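Local coordinates for single-strand DNA-binding protein (Agrobacterium tumefaciens, PDB 3BTP) that binds single-stranded DNA regardless of its sequence and mediates nuclear uptake of the transferred T-DNA strand during plant transformation, at residues S317-S322 / V371-Q376; G124-A129 / I236-Y241; L164-I169 / E197-A202; A282-R287 / A336-A341. One frame throughout, in Å; residues are numbered along the deposited sequence.

Contact 1: S317-S322 / V371-Q376; sequences SKYLES and VDYLLQ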
# COMPACT_ATOMS: atom_id res chain seq x y z
N SER A 317 -1.84 -10.00 -3.13
CA SER A 317 -1.64 -10.56 -1.78
C SER A 317 -0.23 -10.27 -1.18
O SER A 317 -0.10 -9.87 -0.00
CB SER A 317 -1.97 -12.07 -1.85
OG SER A 317 -0.85 -12.79 -2.37
N LYS A 318 0.82 -10.44 -1.98
CA LYS A 318 2.19 -10.08 -1.54
C LYS A 318 2.41 -8.58 -1.36
O LYS A 318 3.11 -8.16 -0.46
CB LYS A 318 3.22 -10.62 -2.55
CG LYS A 318 3.06 -12.11 -2.82
CD LYS A 318 4.28 -12.75 -3.60
CE LYS A 318 4.20 -14.37 -3.38
NZ LYS A 318 5.47 -15.01 -2.88
N TYR A 319 1.85 -7.75 -2.23
CA TYR A 319 1.84 -6.30 -1.93
C TYR A 319 1.22 -5.98 -0.52
O TYR A 319 1.78 -5.21 0.29
CB TYR A 319 1.10 -5.49 -3.00
CG TYR A 319 1.27 -4.03 -2.68
CD1 TYR A 319 2.51 -3.43 -2.74
CD2 TYR A 319 0.20 -3.27 -2.21
CE1 TYR A 319 2.70 -2.09 -2.43
CE2 TYR A 319 0.35 -1.92 -1.89
CZ TYR A 319 1.61 -1.35 -1.97
OH TYR A 319 1.79 -0.02 -1.67
N LEU A 320 0.07 -6.55 -0.24
CA LEU A 320 -0.60 -6.36 1.07
C LEU A 320 0.30 -6.81 2.26
O LEU A 320 0.44 -6.09 3.22
CB LEU A 320 -1.93 -7.15 1.08
CG LEU A 320 -3.09 -6.62 0.21
CD1 LEU A 320 -4.32 -7.57 0.28
CD2 LEU A 320 -3.45 -5.21 0.58
N GLU A 321 0.92 -7.98 2.16
CA GLU A 321 1.83 -8.46 3.19
C GLU A 321 3.05 -7.59 3.34
O GLU A 321 3.48 -7.36 4.49
CB GLU A 321 2.35 -9.89 2.87
CG GLU A 321 1.29 -10.93 3.00
CD GLU A 321 0.84 -11.04 4.44
OE1 GLU A 321 1.69 -11.30 5.33
OE2 GLU A 321 -0.36 -10.82 4.67
N SER A 322 3.65 -7.13 2.23
CA SER A 322 4.76 -6.12 2.34
C SER A 322 4.32 -4.82 3.02
O SER A 322 5.14 -4.10 3.57
CB SER A 322 5.38 -5.78 0.96
OG SER A 322 4.56 -4.85 0.22
N VAL A 371 12.76 -1.04 4.70
CA VAL A 371 13.63 -1.53 3.64
C VAL A 371 13.08 -2.68 2.78
O VAL A 371 13.24 -2.70 1.57
CB VAL A 371 15.05 -1.93 4.29
CG1 VAL A 371 15.92 -2.74 3.35
CG2 VAL A 371 15.82 -0.65 4.86
N ASP A 372 12.51 -3.69 3.43
CA ASP A 372 11.75 -4.73 2.82
C ASP A 372 10.66 -4.25 1.82
O ASP A 372 10.61 -4.71 0.67
CB ASP A 372 11.07 -5.50 3.94
CG ASP A 372 10.12 -6.56 3.42
OD1 ASP A 372 10.63 -7.54 2.84
OD2 ASP A 372 8.86 -6.39 3.56
N TYR A 373 9.78 -3.37 2.26
CA TYR A 373 8.86 -2.67 1.37
C TYR A 373 9.56 -2.11 0.10
O TYR A 373 9.18 -2.37 -1.04
CB TYR A 373 8.12 -1.53 2.15
CG TYR A 373 7.07 -0.84 1.34
CD1 TYR A 373 5.75 -1.36 1.23
CD2 TYR A 373 7.37 0.30 0.65
CE1 TYR A 373 4.76 -0.72 0.46
CE2 TYR A 373 6.41 0.94 -0.15
CZ TYR A 373 5.13 0.42 -0.26
OH TYR A 373 4.24 1.14 -1.04
N LEU A 374 10.58 -1.31 0.33
CA LEU A 374 11.31 -0.73 -0.75
C LEU A 374 11.94 -1.75 -1.72
O LEU A 374 11.75 -1.64 -2.94
CB LEU A 374 12.33 0.24 -0.19
CG LEU A 374 12.97 1.31 -1.05
CD1 LEU A 374 11.96 2.36 -1.64
CD2 LEU A 374 14.10 1.98 -0.21
N LEU A 375 12.67 -2.71 -1.20
CA LEU A 375 13.36 -3.69 -2.00
C LEU A 375 12.44 -4.68 -2.73
O LEU A 375 12.78 -5.14 -3.83
CB LEU A 375 14.35 -4.49 -1.15
CG LEU A 375 15.80 -3.97 -1.07
CD1 LEU A 375 15.97 -2.48 -0.62
CD2 LEU A 375 16.60 -4.87 -0.19
N GLN A 376 11.30 -5.02 -2.12
CA GLN A 376 10.32 -5.93 -2.71
C GLN A 376 9.59 -5.22 -3.84
O GLN A 376 9.31 -5.78 -4.91
CB GLN A 376 9.28 -6.45 -1.63
CG GLN A 376 9.04 -8.00 -1.67
CD GLN A 376 7.60 -8.40 -2.07
OE1 GLN A 376 6.78 -8.67 -1.19
NE2 GLN A 376 7.29 -8.46 -3.39

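Contact 2: G124-A129 / I236-Y241; sequences GQDKFA and IQTEKY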
# COMPACT_ATOMS: atom_id res chain seq x y z
N GLY A 124 -23.67 -14.18 -15.27
CA GLY A 124 -24.54 -14.91 -14.34
C GLY A 124 -24.91 -14.09 -13.12
O GLY A 124 -24.38 -13.02 -12.95
N GLN A 125 -25.84 -14.57 -12.30
CA GLN A 125 -26.08 -13.95 -11.01
C GLN A 125 -24.80 -14.19 -10.19
O GLN A 125 -24.43 -15.34 -9.92
CB GLN A 125 -27.34 -14.50 -10.29
CG GLN A 125 -27.67 -13.85 -8.88
CD GLN A 125 -27.64 -12.30 -8.91
OE1 GLN A 125 -28.19 -11.68 -9.81
NE2 GLN A 125 -26.97 -11.68 -7.93
N ASP A 126 -24.14 -13.11 -9.83
CA ASP A 126 -22.88 -13.19 -9.08
C ASP A 126 -21.80 -14.06 -9.75
O ASP A 126 -20.99 -14.70 -9.07
CB ASP A 126 -23.18 -13.67 -7.65
CG ASP A 126 -24.18 -12.77 -6.94
OD1 ASP A 126 -23.91 -11.53 -6.83
OD2 ASP A 126 -25.22 -13.30 -6.47
N LYS A 127 -21.83 -14.12 -11.09
CA LYS A 127 -20.84 -14.90 -11.82
C LYS A 127 -20.12 -14.01 -12.83
O LYS A 127 -20.73 -13.18 -13.46
CB LYS A 127 -21.43 -16.17 -12.50
CG LYS A 127 -22.08 -17.21 -11.55
CD LYS A 127 -23.07 -18.09 -12.33
CE LYS A 127 -23.85 -19.11 -11.45
NZ LYS A 127 -24.98 -18.50 -10.62
N PHE A 128 -18.81 -14.20 -12.96
CA PHE A 128 -17.94 -13.35 -13.77
C PHE A 128 -16.93 -14.20 -14.48
O PHE A 128 -16.60 -15.28 -14.02
CB PHE A 128 -17.20 -12.35 -12.86
CG PHE A 128 -18.11 -11.55 -11.98
CD1 PHE A 128 -18.65 -10.36 -12.43
CD2 PHE A 128 -18.42 -11.97 -10.70
CE1 PHE A 128 -19.51 -9.62 -11.60
CE2 PHE A 128 -19.26 -11.26 -9.89
CZ PHE A 128 -19.83 -10.08 -10.33
N ALA A 129 -16.41 -13.67 -15.59
CA ALA A 129 -15.31 -14.30 -16.28
C ALA A 129 -14.33 -13.20 -16.67
O ALA A 129 -14.75 -12.08 -16.99
CB ALA A 129 -15.77 -15.08 -17.51
N ILE A 236 -23.55 -3.96 -1.52
CA ILE A 236 -24.09 -4.72 -2.63
C ILE A 236 -24.50 -6.05 -2.02
O ILE A 236 -23.79 -6.57 -1.18
CB ILE A 236 -23.07 -4.92 -3.77
CG1 ILE A 236 -22.81 -3.61 -4.51
CG2 ILE A 236 -23.58 -5.95 -4.77
CD1 ILE A 236 -24.07 -2.67 -4.66
N GLN A 237 -25.64 -6.57 -2.44
CA GLN A 237 -26.15 -7.88 -2.04
C GLN A 237 -25.81 -8.91 -3.11
O GLN A 237 -26.11 -8.74 -4.30
CB GLN A 237 -27.69 -7.78 -1.90
CG GLN A 237 -28.41 -9.03 -1.36
CD GLN A 237 -28.05 -9.30 0.05
OE1 GLN A 237 -28.35 -8.50 0.90
NE2 GLN A 237 -27.34 -10.41 0.30
N THR A 238 -25.14 -9.96 -2.68
CA THR A 238 -25.03 -11.11 -3.53
C THR A 238 -26.24 -12.05 -3.25
O THR A 238 -26.83 -12.07 -2.13
CB THR A 238 -23.63 -11.93 -3.40
OG1 THR A 238 -23.54 -12.55 -2.12
CG2 THR A 238 -22.39 -11.10 -3.64
N GLU A 239 -26.56 -12.87 -4.23
CA GLU A 239 -27.62 -13.86 -4.04
C GLU A 239 -27.33 -14.90 -2.97
O GLU A 239 -28.22 -15.22 -2.17
CB GLU A 239 -28.00 -14.57 -5.33
CG GLU A 239 -28.82 -15.78 -5.00
CD GLU A 239 -29.51 -16.37 -6.18
OE1 GLU A 239 -29.82 -15.60 -7.13
OE2 GLU A 239 -29.73 -17.61 -6.13
N LYS A 240 -26.10 -15.44 -2.98
CA LYS A 240 -25.70 -16.58 -2.15
C LYS A 240 -24.64 -16.27 -1.12
O LYS A 240 -24.47 -17.07 -0.21
CB LYS A 240 -25.18 -17.73 -3.05
CG LYS A 240 -26.23 -18.30 -4.03
CD LYS A 240 -25.65 -18.94 -5.34
CE LYS A 240 -24.96 -17.87 -6.26
NZ LYS A 240 -25.57 -17.79 -7.63
N TYR A 241 -23.91 -15.14 -1.24
CA TYR A 241 -22.67 -14.95 -0.50
C TYR A 241 -22.63 -13.90 0.57
O TYR A 241 -21.58 -13.70 1.21
CB TYR A 241 -21.49 -14.77 -1.45
CG TYR A 241 -21.45 -15.86 -2.48
CD1 TYR A 241 -21.18 -17.18 -2.10
CD2 TYR A 241 -21.73 -15.58 -3.82
CE1 TYR A 241 -21.15 -18.20 -3.05
CE2 TYR A 241 -21.68 -16.58 -4.77
CZ TYR A 241 -21.39 -17.88 -4.38
OH TYR A 241 -21.35 -18.87 -5.29

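Contact 3: L164-I169 / E197-A202; sequences LAFERI and EVWNRA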
# COMPACT_ATOMS: atom_id res chain seq x y z
N LEU A 164 -10.78 4.59 -10.78
CA LEU A 164 -9.61 4.59 -9.89
C LEU A 164 -8.27 4.59 -10.58
O LEU A 164 -7.40 5.23 -10.14
CB LEU A 164 -9.71 3.40 -8.90
CG LEU A 164 -10.98 3.37 -8.01
CD1 LEU A 164 -10.94 2.18 -7.11
CD2 LEU A 164 -11.26 4.61 -7.19
N ALA A 165 -8.09 3.82 -11.65
CA ALA A 165 -6.88 3.92 -12.44
C ALA A 165 -6.63 5.32 -12.92
O ALA A 165 -5.49 5.78 -12.93
CB ALA A 165 -6.88 2.83 -13.69
N PHE A 166 -7.69 6.00 -13.38
CA PHE A 166 -7.59 7.38 -13.84
C PHE A 166 -7.09 8.33 -12.72
O PHE A 166 -6.12 9.08 -12.90
CB PHE A 166 -8.95 7.86 -14.35
CG PHE A 166 -8.90 9.26 -15.00
CD1 PHE A 166 -8.55 9.42 -16.34
CD2 PHE A 166 -9.22 10.37 -14.30
CE1 PHE A 166 -8.48 10.71 -16.90
CE2 PHE A 166 -9.16 11.62 -14.87
CZ PHE A 166 -8.78 11.78 -16.16
N GLU A 167 -7.77 8.32 -11.57
CA GLU A 167 -7.37 9.22 -10.46
C GLU A 167 -6.01 8.87 -9.88
O GLU A 167 -5.35 9.73 -9.27
CB GLU A 167 -8.47 9.31 -9.37
CG GLU A 167 -9.67 10.18 -9.90
CD GLU A 167 -9.23 11.65 -10.27
OE1 GLU A 167 -8.10 12.06 -9.89
OE2 GLU A 167 -9.99 12.41 -10.89
N ARG A 168 -5.58 7.63 -10.04
CA ARG A 168 -4.25 7.22 -9.57
C ARG A 168 -3.11 7.85 -10.39
O ARG A 168 -1.95 7.89 -9.94
CB ARG A 168 -4.15 5.67 -9.52
CG ARG A 168 -2.74 5.03 -9.48
CD ARG A 168 -2.37 4.84 -8.05
NE ARG A 168 -0.98 4.47 -7.65
CZ ARG A 168 0.01 5.34 -7.51
NH1 ARG A 168 -0.12 6.61 -7.91
NH2 ARG A 168 1.15 4.93 -7.01
N ILE A 169 -3.40 8.38 -11.58
CA ILE A 169 -2.40 9.20 -12.26
C ILE A 169 -2.06 10.39 -11.36
O ILE A 169 -2.96 11.09 -10.84
CB ILE A 169 -2.78 9.64 -13.70
CG1 ILE A 169 -3.11 8.41 -14.64
CG2 ILE A 169 -1.62 10.53 -14.28
CD1 ILE A 169 -4.26 8.65 -15.80
N GLU A 197 -4.69 13.32 -20.74
CA GLU A 197 -3.68 13.05 -21.77
C GLU A 197 -2.80 11.85 -21.46
O GLU A 197 -2.43 11.13 -22.32
CB GLU A 197 -2.78 14.24 -22.01
CG GLU A 197 -3.33 15.54 -21.61
CD GLU A 197 -2.59 16.66 -22.33
OE1 GLU A 197 -1.35 16.81 -22.07
OE2 GLU A 197 -3.26 17.32 -23.20
N VAL A 198 -2.44 11.65 -20.21
CA VAL A 198 -1.74 10.44 -19.80
C VAL A 198 -2.63 9.24 -20.11
O VAL A 198 -2.19 8.27 -20.70
CB VAL A 198 -1.36 10.54 -18.33
CG1 VAL A 198 -0.61 9.31 -17.88
CG2 VAL A 198 -0.50 11.81 -18.18
N TRP A 199 -3.89 9.33 -19.71
CA TRP A 199 -4.84 8.23 -19.84
C TRP A 199 -5.01 7.84 -21.31
O TRP A 199 -4.88 6.66 -21.67
CB TRP A 199 -6.17 8.75 -19.27
CG TRP A 199 -7.34 7.86 -19.47
CD1 TRP A 199 -8.34 7.98 -20.41
CD2 TRP A 199 -7.69 6.73 -18.65
NE1 TRP A 199 -9.25 7.00 -20.24
CE2 TRP A 199 -8.89 6.21 -19.17
CE3 TRP A 199 -7.13 6.15 -17.50
CZ2 TRP A 199 -9.56 5.14 -18.57
CZ3 TRP A 199 -7.76 5.04 -16.92
CH2 TRP A 199 -8.97 4.57 -17.45
N ASN A 200 -5.34 8.83 -22.15
CA ASN A 200 -5.46 8.68 -23.63
C ASN A 200 -4.25 8.11 -24.34
O ASN A 200 -4.34 7.18 -25.18
CB ASN A 200 -5.87 10.01 -24.24
CG ASN A 200 -7.33 10.25 -24.07
OD1 ASN A 200 -7.83 11.35 -24.30
ND2 ASN A 200 -8.06 9.19 -23.65
N ARG A 201 -3.09 8.63 -23.98
CA ARG A 201 -1.84 8.10 -24.54
C ARG A 201 -1.58 6.66 -24.06
O ARG A 201 -1.13 5.83 -24.83
CB ARG A 201 -0.66 9.04 -24.21
CG ARG A 201 0.75 8.57 -24.65
CD ARG A 201 1.86 9.10 -23.68
NE ARG A 201 1.71 10.53 -23.43
CZ ARG A 201 1.90 11.17 -22.26
NH1 ARG A 201 2.31 10.54 -21.14
NH2 ARG A 201 1.67 12.48 -22.21
N ALA A 202 -1.83 6.36 -22.79
CA ALA A 202 -1.71 4.98 -22.30
C ALA A 202 -2.69 3.99 -23.01
O ALA A 202 -2.32 2.89 -23.35
CB ALA A 202 -1.85 4.93 -20.73

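Contact 4: A282-R287 / A336-A341; sequences AYANKR and AGENRA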
# COMPACT_ATOMS: atom_id res chain seq x y z
N ALA A 282 -15.57 -23.63 2.81
CA ALA A 282 -14.48 -24.61 2.97
C ALA A 282 -13.24 -24.06 3.72
O ALA A 282 -12.48 -24.85 4.31
CB ALA A 282 -14.07 -25.25 1.61
N TYR A 283 -13.05 -22.72 3.74
CA TYR A 283 -11.96 -22.14 4.53
C TYR A 283 -12.38 -21.43 5.82
O TYR A 283 -11.58 -20.65 6.37
CB TYR A 283 -11.03 -21.22 3.68
CG TYR A 283 -10.14 -22.01 2.74
CD1 TYR A 283 -8.82 -22.34 3.08
CD2 TYR A 283 -10.65 -22.49 1.53
CE1 TYR A 283 -8.04 -23.10 2.25
CE2 TYR A 283 -9.89 -23.26 0.69
CZ TYR A 283 -8.59 -23.56 1.04
OH TYR A 283 -7.87 -24.30 0.13
N ALA A 284 -13.61 -21.62 6.30
CA ALA A 284 -13.99 -21.01 7.58
C ALA A 284 -12.94 -21.23 8.72
O ALA A 284 -12.50 -22.36 8.99
CB ALA A 284 -15.38 -21.45 8.03
N ASN A 285 -12.54 -20.11 9.34
CA ASN A 285 -11.52 -20.06 10.38
C ASN A 285 -10.16 -20.68 9.96
O ASN A 285 -9.33 -20.97 10.81
CB ASN A 285 -12.07 -20.60 11.72
CG ASN A 285 -13.42 -19.90 12.15
OD1 ASN A 285 -14.49 -20.49 12.02
ND2 ASN A 285 -13.35 -18.63 12.58
N LYS A 286 -9.95 -20.83 8.64
CA LYS A 286 -8.66 -21.17 8.05
C LYS A 286 -7.90 -19.92 7.54
O LYS A 286 -8.52 -18.93 7.09
CB LYS A 286 -8.83 -22.19 6.94
CG LYS A 286 -9.17 -23.62 7.41
CD LYS A 286 -9.16 -24.64 6.22
CE LYS A 286 -9.67 -26.08 6.64
NZ LYS A 286 -8.70 -26.80 7.61
N ARG A 287 -6.57 -19.97 7.56
CA ARG A 287 -5.74 -18.78 7.37
C ARG A 287 -5.53 -18.55 5.89
O ARG A 287 -5.50 -19.52 5.12
CB ARG A 287 -4.39 -18.90 8.07
CG ARG A 287 -4.46 -18.94 9.59
CD ARG A 287 -4.23 -17.58 10.18
NE ARG A 287 -4.49 -17.50 11.63
CZ ARG A 287 -4.25 -16.42 12.38
NH1 ARG A 287 -3.73 -15.29 11.83
NH2 ARG A 287 -4.56 -16.45 13.67
N ALA A 336 -15.51 -13.29 4.66
CA ALA A 336 -16.34 -14.33 5.33
C ALA A 336 -16.99 -13.85 6.68
O ALA A 336 -17.66 -14.61 7.33
CB ALA A 336 -15.50 -15.51 5.60
N GLY A 337 -16.77 -12.61 7.11
CA GLY A 337 -17.31 -12.10 8.37
C GLY A 337 -16.50 -12.51 9.61
O GLY A 337 -17.01 -12.47 10.75
N GLU A 338 -15.25 -12.91 9.37
CA GLU A 338 -14.35 -13.38 10.41
C GLU A 338 -13.42 -12.27 10.88
O GLU A 338 -13.27 -11.23 10.22
CB GLU A 338 -13.53 -14.58 9.93
CG GLU A 338 -14.31 -15.90 9.81
CD GLU A 338 -13.63 -16.95 8.92
OE1 GLU A 338 -12.42 -17.24 9.08
OE2 GLU A 338 -14.32 -17.49 8.03
N ASN A 339 -12.77 -12.52 12.00
CA ASN A 339 -12.03 -11.52 12.77
C ASN A 339 -10.99 -12.35 13.55
O ASN A 339 -11.35 -13.36 14.18
CB ASN A 339 -12.99 -10.81 13.73
CG ASN A 339 -12.50 -9.45 14.16
OD1 ASN A 339 -12.55 -8.48 13.38
ND2 ASN A 339 -12.04 -9.34 15.40
N ARG A 340 -9.72 -11.99 13.43
CA ARG A 340 -8.64 -12.70 14.17
C ARG A 340 -7.56 -11.70 14.51
O ARG A 340 -7.53 -10.60 13.94
CB ARG A 340 -8.05 -13.94 13.42
CG ARG A 340 -7.45 -13.65 12.03
CD ARG A 340 -7.25 -14.96 11.24
NE ARG A 340 -8.47 -15.74 11.11
CZ ARG A 340 -9.01 -16.16 9.97
NH1 ARG A 340 -8.43 -15.95 8.78
NH2 ARG A 340 -10.13 -16.87 10.04
N ALA A 341 -6.70 -12.09 15.45
CA ALA A 341 -5.72 -11.16 16.07
C ALA A 341 -4.50 -10.86 15.18
O ALA A 341 -3.89 -11.78 14.65
CB ALA A 341 -5.26 -11.71 17.44
O HOH W 1 -10.98 -17.42 6.95

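Contact 1: S317-S322 / V371-Q376
Y319, S322, Y373 and Q376 join two short helices, 317-323 and 371-377, which run nearly antiparallel: the axes of the segments pass 10.3 Å apart, with 152° between their directions. The first helix follows strand 314-316, an outermost strand of a four-stranded antiparallel sheet, and the second follows strand 367-370 of the eight-stranded barrel, so the contact ties these two parts of the chain together. Y319 and Y373 hang from the same side of the pair. Each holds its CG anti to the backbone N (chi1 -174° in Y319), which swings the phenols toward each other until Y319 OH and Y373 OH hydrogen-bond at 2.8 Å; either may be the donor. The rings lean obliquely, and Y319 CE1 touches Y373 CE1 at 3.8 Å. Nearer the backbones, S322 O lies in the plane of the Y373 ring at its edge, 3.7 Å from CD1. S322 OG lies 3.8 Å from Y373 CD1; its proton has two acceptors in reach, Y319 O and N377 OD1. At the exposed side, Q376 bends at chi2 to bring OE1 within 3.9 Å of S322 CB. The chain of another protein packs on both tyrosines. Each phenol oxygen of these two buried residues thus has a polar partner in the other, a bond that joins the helices at their aromatic side.

Contact 2: G124-A129 / I236-Y241
D126 brings its CB to the edge of the Y241 ring, 4.4 Å from CE2 and near the ring plane. From there CG turns anti to the carbonyl carbon (chi1 -57°) and comes 3.7 Å from T238 CB. One carboxylate branch, OD1, rests against T238, 3.5 Å from its CB, while the T238 hydroxyl is engaged by G242 O. The other branch, OD2, takes the backbone N-H of E239 at 2.6 Å, nearly straight (160°), on the syn side but tilted out of the carboxylate plane. D126 occupies the third position of a type II turn, G124 to K127, which links antiparallel strands 117-124 and 127-132; its partner T238-E239 belongs to the connection between strands 235-237 and 243-245. A turn neighbour adds a second grip: Q125 NE2 donates to D126 OD2 at 2.8 Å, from the face of the carboxylate opposite the E239 N-H and 59° out of its plane. Two N-H groups on opposite faces thus limit rotation of the carboxylate. Beyond it, Q125 CG packs 3.3 Å from E239 OE1, with the amide and carboxylate planes almost parallel. Farther out K127 NZ, bonded to Q125 O, lies 3.1 Å from K240 NZ, a close pair of like charges; K240 NZ is the nearer of the two to D126 OD2, though not in contact with it.

Contact 3: L164-I169 / E197-A202
F166 drives the edge of its ring into one face of W199, a T-shaped (edge-to-face) pair in which the F166 ring and the five-membered ring of the indole have centroids 5.2 Å apart and planes at 74°. The touching atom is F166 CD1, 3.6 Å from W199 CD2 and displaced toward the rim of the indole. Both side chains set CG anti to the backbone N (chi1 -173° in F166), which sends them across the gap between the helices, where they meet at about a right angle. A165 CB meets the six-membered ring of the indole at its edge, 4.0 Å from W199 CZ3. In this tight aromatic half F166 and W199 are buried. The other half is aliphatic and nearer solvent: I169 and V198, both partly exposed, slide past each other in opposite directions with I169 CG2 and V198 CG1 3.9 Å apart, and I169 CD1 reaches W199 CB at 4.0 Å. Between the segments the contact is wholly apolar; the indole NE1 is satisfied by T211 O. R168, which takes no part in this packing, is bound instead by an acidic side chain on the chain of another protein. Helix 162-167 is thereby laid against the C-terminal half of the long helix 186-206. Y152 of strand 149-153 meets W199, and F192, two turns before W199 on the long helix, meets F166.

Contact 4: A282-R287 / A336-A341
E338 OE1 is gripped by three groups: the backbone N of N285, the guanidinium of R340 and a water. N285 N donates across the contact at 2.9 Å, from above the carboxylate plane (52° out of it). R340 NH2, from the same segment as E338, forms a salt bridge to OE1 with a weak, poorly angled hydrogen bond; its very short length, 2.5 Å, is doubtful in detail. The water sits 2.6 Å from E338 OE1 and 2.9 Å from K286 O; it has more acceptors in reach than protons, so both of its bonds need not persist together. The N-H of N285 belongs to a type II turn from Y283 to K286, closed by K286 N to Y283 O at 2.8 Å. R287 follows at the N-cap position of helix 288-299. Opposite, helix 327-335 ends in a Schellman motif with G337 at positive phi, and the chain then runs out through E338 and R340. R340 turns its CG between the backbone N and carbonyl carbon (chi1 58°) and bends at chi3, laying NH2 3.5 Å from N285 CA. Its CD lies over the centre of one face of the R287 guanidinium, 3.5 Å from CZ, while the two side chains slide past each other in opposite directions, guanidinium planes 39° apart. D329 on helix 327-335 probably eases the proximity of these two positive charges: OD1 binds R340 NH1 and OD2 binds R287 NH1.

In the fold
Contact 1 lies nearest the middle of the chain, its centre 8 Å from the chain's own, and the other three lie farther out. Contact 3 comes within about 7 Å of it by nearest atoms, and the chain of another protein reaches both. Contacts 1 and 4 alternate along the sequence, and helix 327-335 lies between segments 317-322 and 336-341; their nearest atoms are about 9 Å apart. Contacts 2 and 4, both at the surface, approach to about 7 Å by nearest atoms on the same side of the chain's centre. Contact 3 closes within the span bridged by contact 2, yet their centres stand 29 Å apart. The widest separation, 36 Å between centres, is that of contacts 3 and 4.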